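Local coordinates for protein alpha-galactosidase (Umbelopsis vinacea, PDB 3A5V) that probably cleaves terminal alpha-linked galactose from oligosaccharides as a family 27 glycoside hydrolase, built on a beta/alpha barrel and assembled as a tetramer, at residues A34-S38 against G39-L43; L108-E111 against D112-A115; R146-A149 against M150-L154; N279-K282 against E283-N287. All blocks are in the same frame, centred on the assembly; numbering follows the deposited sequence. Where two conformers were deposited one is given.

Contact 1 of 4, residues A34-S38 against G39-L43; sequences AIASS and GLKDL
Ile-35 and Leu-40 meet where the chain runs off helix 25-38, their side chains crossing at about a right angle with CG2 of Ile-35 4.1 Å from CB of Leu-40. This is the close-packed, apolar side of the turn, and branched aliphatic residues suit it because both are buried. Spanning the turn, Lys-41 N gives a bond of 3.0 Å to Ile-35 O. Gly-39, with positive phi (101°), makes this reversal possible; a side chain there would be driven into Ser-38 O. At the edge of the packed part, Ser-38 OG lies against Leu-40 CG (3.4 Å). With chi1 at 64°, OG sits between backbone N and carbonyl carbon and turns back to donate to Ala-34 O at 2.8 Å, while Ser-38 N reaches that oxygen from the opposite face. OG also accepts a weak bond from Leu-40 N (3.4 Å). With an alanine here, Ala-34 O would probably keep a single one of these two donors and Leu-40 N would lose its weak acceptor. The other side is looser and wetter: Lys-41 CB lies 3.9 Å from Ala-36 CA, and a water donates to Ala-36 O (2.7 Å) and accepts from Asp-42 N (3.1 Å), joining the helix end to exposed Asp-42. Along the chain the turn stands between helix 25-38 and strand 47-49 of the barrel; helix 288-294 supports it under Leu-43, and the loop before strand 89-95 receives Lys-41, through Leu-86 O and Leu-88.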
loop_
_atom_site.group_PDB
_atom_site.type_symbol
_atom_site.label_atom_id
_atom_site.label_comp_id
_atom_site.label_asym_id
_atom_site.label_seq_id
_atom_site.Cartn_x
_atom_site.Cartn_y
_atom_site.Cartn_z
ATOM N N ALA A 34 32.453 -30.354 -15.837
ATOM C CA ALA A 34 32.300 -29.498 -17.019
ATOM C C ALA A 34 32.620 -28.015 -16.717
ATOM O O ALA A 34 33.296 -27.347 -17.502
ATOM C CB ALA A 34 30.874 -29.654 -17.590
ATOM N N ILE A 35 32.125 -27.509 -15.583
ATOM C CA ILE A 35 32.457 -26.163 -15.093
ATOM C C ILE A 35 33.980 -25.973 -14.987
ATOM O O ILE A 35 34.513 -24.986 -15.499
ATOM C CB ILE A 35 31.714 -25.842 -13.767
ATOM C CG1 ILE A 35 30.213 -25.623 -14.033
ATOM C CG2 ILE A 35 32.299 -24.574 -13.048
ATOM C CD1 ILE A 35 29.326 -25.764 -12.781
ATOM N N ALA A 36 34.675 -26.938 -14.366
ATOM C CA ALA A 36 36.136 -26.890 -14.280
ATOM C C ALA A 36 36.807 -26.997 -15.648
ATOM O O ALA A 36 37.666 -26.185 -15.981
ATOM C CB ALA A 36 36.661 -28.002 -13.348
ATOM N N SER A 37 36.408 -27.986 -16.442
ATOM C CA SER A 37 37.104 -28.286 -17.708
ATOM C C SER A 37 36.865 -27.251 -18.811
ATOM O O SER A 37 37.763 -26.980 -19.627
ATOM C CB SER A 37 36.737 -29.685 -18.224
ATOM O OG SER A 37 35.368 -29.789 -18.580
ATOM N N SER A 38 35.670 -26.667 -18.829
ATOM C CA SER A 38 35.322 -25.677 -19.853
ATOM C C SER A 38 36.037 -24.348 -19.661
ATOM O O SER A 38 36.035 -23.520 -20.568
ATOM C CB SER A 38 33.815 -25.407 -19.840
ATOM O OG SER A 38 33.442 -24.823 -18.600
ATOM N N GLY A 39 36.594 -24.118 -18.476
ATOM C CA GLY A 39 37.210 -22.824 -18.165
ATOM C C GLY A 39 36.342 -21.897 -17.313
ATOM O O GLY A 39 36.813 -20.846 -16.865
ATOM N N LEU A 40 35.085 -22.273 -17.090
ATOM C CA LEU A 40 34.165 -21.450 -16.295
ATOM C C LEU A 40 34.670 -21.234 -14.875
ATOM O O LEU A 40 34.591 -20.125 -14.353
ATOM C CB LEU A 40 32.745 -22.056 -16.281
ATOM C CG LEU A 40 31.967 -21.980 -17.612
ATOM C CD1 LEU A 40 30.668 -22.758 -17.544
ATOM C CD2 LEU A 40 31.678 -20.527 -18.049
ATOM N N LYS A 41 35.202 -22.292 -14.253
ATOM C CA LYS A 41 35.781 -22.152 -12.930
ATOM C C LYS A 41 36.826 -21.031 -12.857
ATOM O O LYS A 41 36.760 -20.158 -11.975
ATOM C CB LYS A 41 36.400 -23.477 -12.442
ATOM C CG LYS A 41 37.159 -23.290 -11.122
ATOM C CD LYS A 41 37.807 -24.604 -10.647
ATOM C CE LYS A 41 38.966 -24.997 -11.527
ATOM N NZ LYS A 41 39.798 -26.015 -10.792
ATOM N N ASP A 42 37.795 -21.060 -13.768
ATOM C CA ASP A 42 38.876 -20.089 -13.730
ATOM C C ASP A 42 38.426 -18.680 -14.132
ATOM O O ASP A 42 39.096 -17.706 -13.803
ATOM C CB ASP A 42 40.052 -20.552 -14.586
ATOM C CG ASP A 42 40.724 -21.814 -14.023
ATOM O OD1 ASP A 42 40.846 -21.952 -12.789
ATOM O OD2 ASP A 42 41.109 -22.666 -14.830
ATOM N N LEU A 43 37.296 -18.577 -14.836
ATOM C CA LEU A 43 36.689 -17.263 -15.111
ATOM C C LEU A 43 36.050 -16.633 -13.866
ATOM O O LEU A 43 35.831 -15.420 -13.819
ATOM C CB LEU A 43 35.679 -17.363 -16.254
ATOM C CG LEU A 43 36.298 -17.602 -17.638
ATOM C CD1 LEU A 43 35.260 -18.168 -18.599
ATOM C CD2 LEU A 43 36.921 -16.342 -18.218
HETATM O O HOH W 1 38.418 -23.664 -15.266
#

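Contact 2 of 4, residues L108-E111 against D112-A115; sequences LGYE and DIDA
Asp-112 stands beside Glu-111 in the first turn of helix 111-121; its carboxylate, at an exposed position, lies against Ala-153 of helix 140-156, with Lys-156 as a long, weak ionic partner. Ile-113 comes next and lays CD1 obliquely beside the Tyr-110 ring, 4.4 Å from CD2. The two apolar groups, with Gly-109 and Lys-63, border a bound polyether, probably a molecule of the crystallisation liquor. Tyr-110 is the N-cap of this helix, which in the beta/alpha barrel links strand 89-95 to strand 125-129. Asp-114 opens the regular bonding: its N donates to Tyr-110 O at 2.9 Å. Its CG lies beside its own backbone N (chi1 -71°), which brings the carboxylate beside Tyr-110 CB, 4.0 Å from OD2. An acid suits this buried place because Arg-59 pairs with OD1, while also making a cation-pi contact with Tyr-110, and Ser-107 OG bonds OD2. Ala-115 N repeats the helical pattern to Glu-111 O (3.0 Å), and its small CB fits closely over that oxygen. Glu-111 itself bends at chi2 (87°) back over the preceding loop, where OE2 takes the Gly-109 N-H from above the carboxylate plane at 3.1 Å.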
loop_
_atom_site.group_PDB
_atom_site.type_symbol
_atom_site.label_atom_id
_atom_site.label_comp_id
_atom_site.label_asym_id
_atom_site.label_seq_id
_atom_site.Cartn_x
_atom_site.Cartn_y
_atom_site.Cartn_z
ATOM N N LEU A 108 11.955 -23.635 8.459
ATOM C CA LEU A 108 11.366 -22.734 9.470
ATOM C C LEU A 108 11.215 -23.454 10.812
ATOM O O LEU A 108 10.556 -24.490 10.883
ATOM C CB LEU A 108 9.997 -22.204 9.024
ATOM C CG LEU A 108 9.334 -21.137 9.912
ATOM C CD1 LEU A 108 10.134 -19.828 9.851
ATOM C CD2 LEU A 108 7.869 -20.919 9.474
ATOM N N GLY A 109 11.819 -22.909 11.863
ATOM C CA GLY A 109 11.765 -23.544 13.176
ATOM C C GLY A 109 12.835 -24.606 13.377
ATOM O O GLY A 109 13.000 -25.102 14.486
ATOM N N TYR A 110 13.571 -24.939 12.313
ATOM C CA TYR A 110 14.676 -25.901 12.385
ATOM C C TYR A 110 15.995 -25.274 11.962
ATOM O O TYR A 110 16.907 -25.987 11.550
ATOM C CB TYR A 110 14.396 -27.122 11.476
ATOM C CG TYR A 110 13.256 -27.996 11.939
ATOM C CD1 TYR A 110 11.931 -27.625 11.702
ATOM C CD2 TYR A 110 13.503 -29.198 12.616
ATOM C CE1 TYR A 110 10.870 -28.420 12.146
ATOM C CE2 TYR A 110 12.458 -30.012 13.053
ATOM C CZ TYR A 110 11.144 -29.617 12.809
ATOM O OH TYR A 110 10.100 -30.401 13.234
ATOM N N GLU A 111 16.107 -23.949 12.073
ATOM C CA GLU A 111 17.236 -23.232 11.464
ATOM C C GLU A 111 18.597 -23.683 12.040
ATOM O O GLU A 111 19.527 -23.937 11.281
ATOM C CB GLU A 111 17.075 -21.711 11.588
ATOM C CG GLU A 111 15.870 -21.107 10.823
ATOM C CD GLU A 111 14.560 -21.105 11.629
ATOM O OE1 GLU A 111 14.517 -21.738 12.708
ATOM O OE2 GLU A 111 13.576 -20.462 11.168
ATOM N N ASP A 112 18.706 -23.781 13.367
ATOM C CA ASP A 112 19.971 -24.197 14.005
ATOM C C ASP A 112 20.394 -25.591 13.563
ATOM O O ASP A 112 21.532 -25.803 13.152
ATOM C CB ASP A 112 19.876 -24.138 15.537
ATOM C CG ASP A 112 20.013 -22.720 16.069
ATOM O OD1 ASP A 112 20.313 -21.799 15.279
ATOM O OD2 ASP A 112 19.825 -22.519 17.283
ATOM N N ILE A 113 19.454 -26.519 13.637
ATOM C CA ILE A 113 19.667 -27.909 13.240
ATOM C C ILE A 113 20.100 -28.032 11.767
ATOM O O ILE A 113 21.068 -28.736 11.456
ATOM C CB ILE A 113 18.404 -28.739 13.522
ATOM C CG1 ILE A 113 18.266 -28.950 15.050
ATOM C CG2 ILE A 113 18.447 -30.083 12.792
ATOM C CD1 ILE A 113 16.880 -29.431 15.486
ATOM N N ASP A 114 19.395 -27.346 10.870
ATOM C CA ASP A 114 19.714 -27.458 9.446
ATOM C C ASP A 114 21.061 -26.814 9.105
ATOM O O ASP A 114 21.852 -27.383 8.333
ATOM C CB ASP A 114 18.573 -26.915 8.572
ATOM C CG ASP A 114 17.339 -27.813 8.593
ATOM O OD1 ASP A 114 17.375 -28.905 9.225
ATOM O OD2 ASP A 114 16.324 -27.432 7.966
ATOM N N ALA A 115 21.334 -25.647 9.686
ATOM C CA ALA A 115 22.625 -24.984 9.476
ATOM C C ALA A 115 23.782 -25.877 9.947
ATOM O O ALA A 115 24.822 -25.964 9.286
ATOM C CB ALA A 115 22.658 -23.664 10.199
#

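Contact 3 of 4, residues R146-A149 against M150-L154; sequences RYKA and MGNAL
Lys-148 and Asn-152 carry the side-chain part of this helical turn, and backbone hydrogen bonds carry the rest. Three such bonds run in series: Gly-151 N to Tyr-147 O (3.0 Å), Asn-152 N to Lys-148 O (2.9 Å) and Ala-153 N to Ala-149 O (3.1 Å). Tyr-147 O serves a second donor, the hydroxyl of Tyr-163 in strand 162-165, which ties the helix to the sheet. Among the side chains, Asn-152 has CG beside its backbone N (chi1 -74°), and its amide carbon folds back to 3.3 Å from Lys-148 O. In the conformer given, one of two, Lys-148 crosses that amide obliquely with CG 3.7 Å from OD1, while its NZ goes to Tyr-144 OH. Apolar packing falls to Met-150, bent onto Leu-126, Tyr-128 and Trp-118, to Leu-154 on Leu-126 and Tyr-163, and to Ala-153, small enough to sit close to helix 111-121. Buried Arg-146 bonds Gln-136 O and Asn-130 OD1, and Tyr-147 OH bonds Asp-129 O. The helix forms the beta-alpha-beta crossover from strand 125-129 to strand 162-165. Lys-148 and Asn-152 meet in van der Waals contact, consistent with a solvent-facing side, whereas Met-150, Ala-153 and Leu-154 face the protein interior, and the polar ends buried with them are paid for by hydrogen bonds.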
loop_
_atom_site.group_PDB
_atom_site.type_symbol
_atom_site.label_atom_id
_atom_site.label_comp_id
_atom_site.label_asym_id
_atom_site.label_seq_id
_atom_site.Cartn_x
_atom_site.Cartn_y
_atom_site.Cartn_z
ATOM N N ARG A 146 12.482 -13.630 10.584
ATOM C CA ARG A 146 12.513 -14.969 9.987
ATOM C C ARG A 146 13.853 -15.260 9.288
ATOM O O ARG A 146 14.407 -16.365 9.437
ATOM C CB ARG A 146 11.325 -15.139 9.019
ATOM C CG ARG A 146 11.179 -16.546 8.353
ATOM C CD ARG A 146 9.761 -16.753 7.769
ATOM N NE ARG A 146 9.343 -15.573 7.009
ATOM C CZ ARG A 146 9.604 -15.373 5.722
ATOM N NH1 ARG A 146 10.214 -16.303 4.986
ATOM N NH2 ARG A 146 9.214 -14.243 5.152
ATOM N N TYR A 147 14.366 -14.278 8.535
ATOM C CA TYR A 147 15.660 -14.433 7.845
ATOM C C TYR A 147 16.862 -14.306 8.779
ATOM O O TYR A 147 17.890 -14.941 8.555
ATOM C CB TYR A 147 15.774 -13.513 6.600
ATOM C CG TYR A 147 14.948 -14.083 5.472
ATOM C CD1 TYR A 147 15.358 -15.246 4.820
ATOM C CD2 TYR A 147 13.711 -13.529 5.123
ATOM C CE1 TYR A 147 14.581 -15.826 3.812
ATOM C CE2 TYR A 147 12.923 -14.110 4.110
ATOM C CZ TYR A 147 13.366 -15.260 3.470
ATOM O OH TYR A 147 12.611 -15.866 2.484
ATOM N N LYS A 148 16.703 -13.525 9.840
ATOM C CA LYS A 148 17.724 -13.387 10.888
ATOM C C LYS A 148 17.934 -14.706 11.673
ATOM O O LYS A 148 19.073 -15.018 12.046
ATOM C CB LYS A 148 17.291 -12.271 11.853
ATOM C CG LYS A 148 18.119 -12.112 13.133
ATOM C CD LYS A 148 19.128 -11.016 12.959
ATOM C CE LYS A 148 19.583 -10.461 14.283
ATOM N NZ LYS A 148 20.586 -9.401 14.052
ATOM N N ALA A 149 16.852 -15.461 11.913
ATOM C CA ALA A 149 16.943 -16.779 12.565
ATOM C C ALA A 149 17.921 -17.706 11.823
ATOM O O ALA A 149 18.725 -18.384 12.460
ATOM C CB ALA A 149 15.553 -17.447 12.678
ATOM N N MET A 150 17.864 -17.720 10.485
ATOM C CA MET A 150 18.802 -18.548 9.702
ATOM C C MET A 150 20.181 -17.906 9.609
ATOM O O MET A 150 21.205 -18.601 9.678
ATOM C CB MET A 150 18.253 -18.875 8.306
ATOM C CG MET A 150 19.188 -19.722 7.424
ATOM S SD MET A 150 19.688 -21.301 8.195
ATOM C CE MET A 150 18.250 -22.314 7.834
ATOM N N GLY A 151 20.232 -16.582 9.450
ATOM C CA GLY A 151 21.539 -15.905 9.433
ATOM C C GLY A 151 22.350 -16.223 10.692
ATOM O O GLY A 151 23.543 -16.539 10.612
ATOM N N ASN A 152 21.692 -16.130 11.848
ATOM C CA ASN A 152 22.315 -16.432 13.144
ATOM C C ASN A 152 22.722 -17.908 13.217
ATOM O O ASN A 152 23.828 -18.217 13.654
ATOM C CB ASN A 152 21.356 -16.109 14.300
ATOM C CG ASN A 152 21.208 -14.606 14.564
ATOM O OD1 ASN A 152 20.309 -14.198 15.300
ATOM N ND2 ASN A 152 22.085 -13.789 13.991
ATOM N N ALA A 153 21.822 -18.798 12.782
ATOM C CA ALA A 153 22.086 -20.247 12.723
ATOM C C ALA A 153 23.341 -20.593 11.917
ATOM O O ALA A 153 24.201 -21.348 12.397
ATOM C CB ALA A 153 20.866 -21.008 12.169
ATOM N N LEU A 154 23.453 -20.043 10.707
ATOM C CA LEU A 154 24.661 -20.206 9.887
ATOM C C LEU A 154 25.918 -19.694 10.602
ATOM O O LEU A 154 26.928 -20.402 10.708
ATOM C CB LEU A 154 24.506 -19.519 8.517
ATOM C CG LEU A 154 23.389 -20.035 7.588
ATOM C CD1 LEU A 154 23.236 -19.093 6.392
ATOM C CD2 LEU A 154 23.650 -21.469 7.126
#

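Contact 4 of 4, residues N279-K282 against E283-N287; sequences NTTK and EIIMN
Met-286 and Lys-282 run alongside each other in the same direction, with SD and CE each 3.8 Å from Lys-282 CG. Both chains are extended, and a flexible thioether suits a place where it must cover the lysine's aliphatic base on one side and Leu-40 and Leu-43 on the other. An alanine in its place would probably open a gap beside Leu-40 and strip the methylenes of Lys-282 of their apolar neighbour, though CB would still meet Leu-43. On the buried side Thr-281 CG2 touches Ile-285 CD1 at 3.7 Å; the isoleucine places CG1 between its backbone N and carbonyl carbon (chi1 72°), bringing it over Thr-281 O. That oxygen takes the Ile-285 N-H at 2.9 Å and a weak, bent bond from Ile-284 N. Met-286 N still reaches Lys-282 O (2.9 Å), but at Met-286 the chain leaves helical angles: helix 279-285, which follows the last strand of the beta/alpha barrel, ends here. Asn-287 then N-caps helix 288-294, its OD1 accepting from Val-290 N. Farther out, Ile-284 and Ile-285 pack on helix 251-263, where Gln-251 holds OE1 of Glu-283. Asn-287 ND2 bonds Leu-363 O of the C-terminal beta sandwich, and Lys-282, Glu-283 and Met-286 line a pocket holding a polyether, probably from the crystallisation liquor, together with Trp-364 and Gln-366.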
loop_
_atom_site.group_PDB
_atom_site.type_symbol
_atom_site.label_atom_id
_atom_site.label_comp_id
_atom_site.label_asym_id
_atom_site.label_seq_id
_atom_site.Cartn_x
_atom_site.Cartn_y
_atom_site.Cartn_z
ATOM N N ASN A 279 29.256 -22.250 -28.957
ATOM C CA ASN A 279 30.078 -21.058 -29.190
ATOM C C ASN A 279 29.300 -19.773 -28.927
ATOM O O ASN A 279 29.852 -18.809 -28.392
ATOM C CB ASN A 279 30.642 -21.061 -30.617
ATOM C CG ASN A 279 31.782 -22.054 -30.788
ATOM O OD1 ASN A 279 32.306 -22.598 -29.811
ATOM N ND2 ASN A 279 32.184 -22.278 -32.028
ATOM N N THR A 280 28.017 -19.773 -29.282
ATOM C CA THR A 280 27.170 -18.607 -29.039
ATOM C C THR A 280 27.042 -18.302 -27.532
ATOM O O THR A 280 27.083 -17.135 -27.120
ATOM C CB THR A 280 25.773 -18.874 -29.645
ATOM O OG1 THR A 280 25.935 -19.426 -30.961
ATOM C CG2 THR A 280 24.938 -17.601 -29.730
ATOM N N THR A 281 26.896 -19.347 -26.726
ATOM C CA THR A 281 26.830 -19.184 -25.276
ATOM C C THR A 281 28.191 -18.729 -24.710
ATOM O O THR A 281 28.247 -17.827 -23.864
ATOM C CB THR A 281 26.294 -20.465 -24.590
ATOM O OG1 THR A 281 24.899 -20.618 -24.940
ATOM C CG2 THR A 281 26.417 -20.362 -23.061
ATOM N N LYS A 282 29.280 -19.326 -25.199
ATOM C CA LYS A 282 30.619 -18.979 -24.684
ATOM C C LYS A 282 30.915 -17.497 -24.924
ATOM O O LYS A 282 31.487 -16.831 -24.078
ATOM C CB LYS A 282 31.706 -19.823 -25.363
ATOM C CG LYS A 282 31.698 -21.310 -25.015
ATOM C CD LYS A 282 32.823 -22.058 -25.787
ATOM C CE LYS A 282 32.851 -23.538 -25.399
ATOM N NZ LYS A 282 33.796 -24.353 -26.254
ATOM N N GLU A 283 30.528 -16.993 -26.095
ATOM C CA GLU A 283 30.732 -15.576 -26.432
ATOM C C GLU A 283 30.127 -14.651 -25.369
ATOM O O GLU A 283 30.716 -13.614 -25.023
ATOM C CB GLU A 283 30.139 -15.277 -27.815
ATOM C CG GLU A 283 30.394 -13.857 -28.305
ATOM C CD GLU A 283 29.829 -13.580 -29.698
ATOM O OE1 GLU A 283 29.591 -14.545 -30.475
ATOM O OE2 GLU A 283 29.612 -12.383 -30.000
ATOM N N ILE A 284 28.960 -15.033 -24.848
ATOM C CA ILE A 284 28.254 -14.218 -23.835
ATOM C C ILE A 284 28.778 -14.426 -22.395
ATOM O O ILE A 284 28.945 -13.469 -21.630
ATOM C CB ILE A 284 26.703 -14.451 -23.881
ATOM C CG1 ILE A 284 26.119 -14.185 -25.294
ATOM C CG2 ILE A 284 25.966 -13.605 -22.782
ATOM C CD1 ILE A 284 26.366 -12.748 -25.864
ATOM N N ILE A 285 29.049 -15.673 -22.018
ATOM C CA ILE A 285 29.361 -15.949 -20.606
ATOM C C ILE A 285 30.863 -16.060 -20.295
ATOM O O ILE A 285 31.242 -16.191 -19.127
ATOM C CB ILE A 285 28.579 -17.171 -20.048
ATOM C CG1 ILE A 285 29.112 -18.497 -20.636
ATOM C CG2 ILE A 285 27.030 -16.975 -20.264
ATOM C CD1 ILE A 285 28.465 -19.764 -20.035
ATOM N N MET A 286 31.713 -16.036 -21.325
ATOM C CA MET A 286 33.151 -16.226 -21.082
ATOM C C MET A 286 33.998 -15.040 -21.500
ATOM O O MET A 286 35.176 -15.201 -21.849
ATOM C CB MET A 286 33.679 -17.512 -21.755
ATOM C CG MET A 286 32.957 -18.795 -21.325
ATOM S SD MET A 286 33.797 -20.229 -22.070
ATOM C CE MET A 286 32.829 -21.593 -21.421
ATOM N N ASN A 287 33.410 -13.851 -21.465
ATOM C CA ASN A 287 34.140 -12.652 -21.855
ATOM C C ASN A 287 34.741 -12.030 -20.599
ATOM O O ASN A 287 34.021 -11.455 -19.786
ATOM C CB ASN A 287 33.200 -11.676 -22.588
ATOM C CG ASN A 287 33.913 -10.409 -23.072
ATOM O OD1 ASN A 287 34.735 -9.836 -22.356
ATOM N ND2 ASN A 287 33.583 -9.964 -24.289
#

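Overall arrangement
The four contacts form two touching pairs on the barrel's outer layer. Contacts 1 and 4 have centres about 12 Å apart and pack through Leu-43 CD1 and Met-286 CB (3.6 Å) and through Leu-40 CD2 and Ile-285 CD1 (3.9 Å), although far apart in sequence. Contacts 2 and 3, with centres about 9 Å apart, join helix 111-121 and the loop before it to helix 140-156: Ala-153 CB lies 3.3 Å from Glu-111 O, and Leu-108 CD1 3.7 Å from Arg-146 CD. Contacts 2 and 4, about 39 Å apart between centres, lie on opposite sides of the chain's centre, yet each borders a separate bound polyether, probably from the crystallisation liquor rather than a substrate.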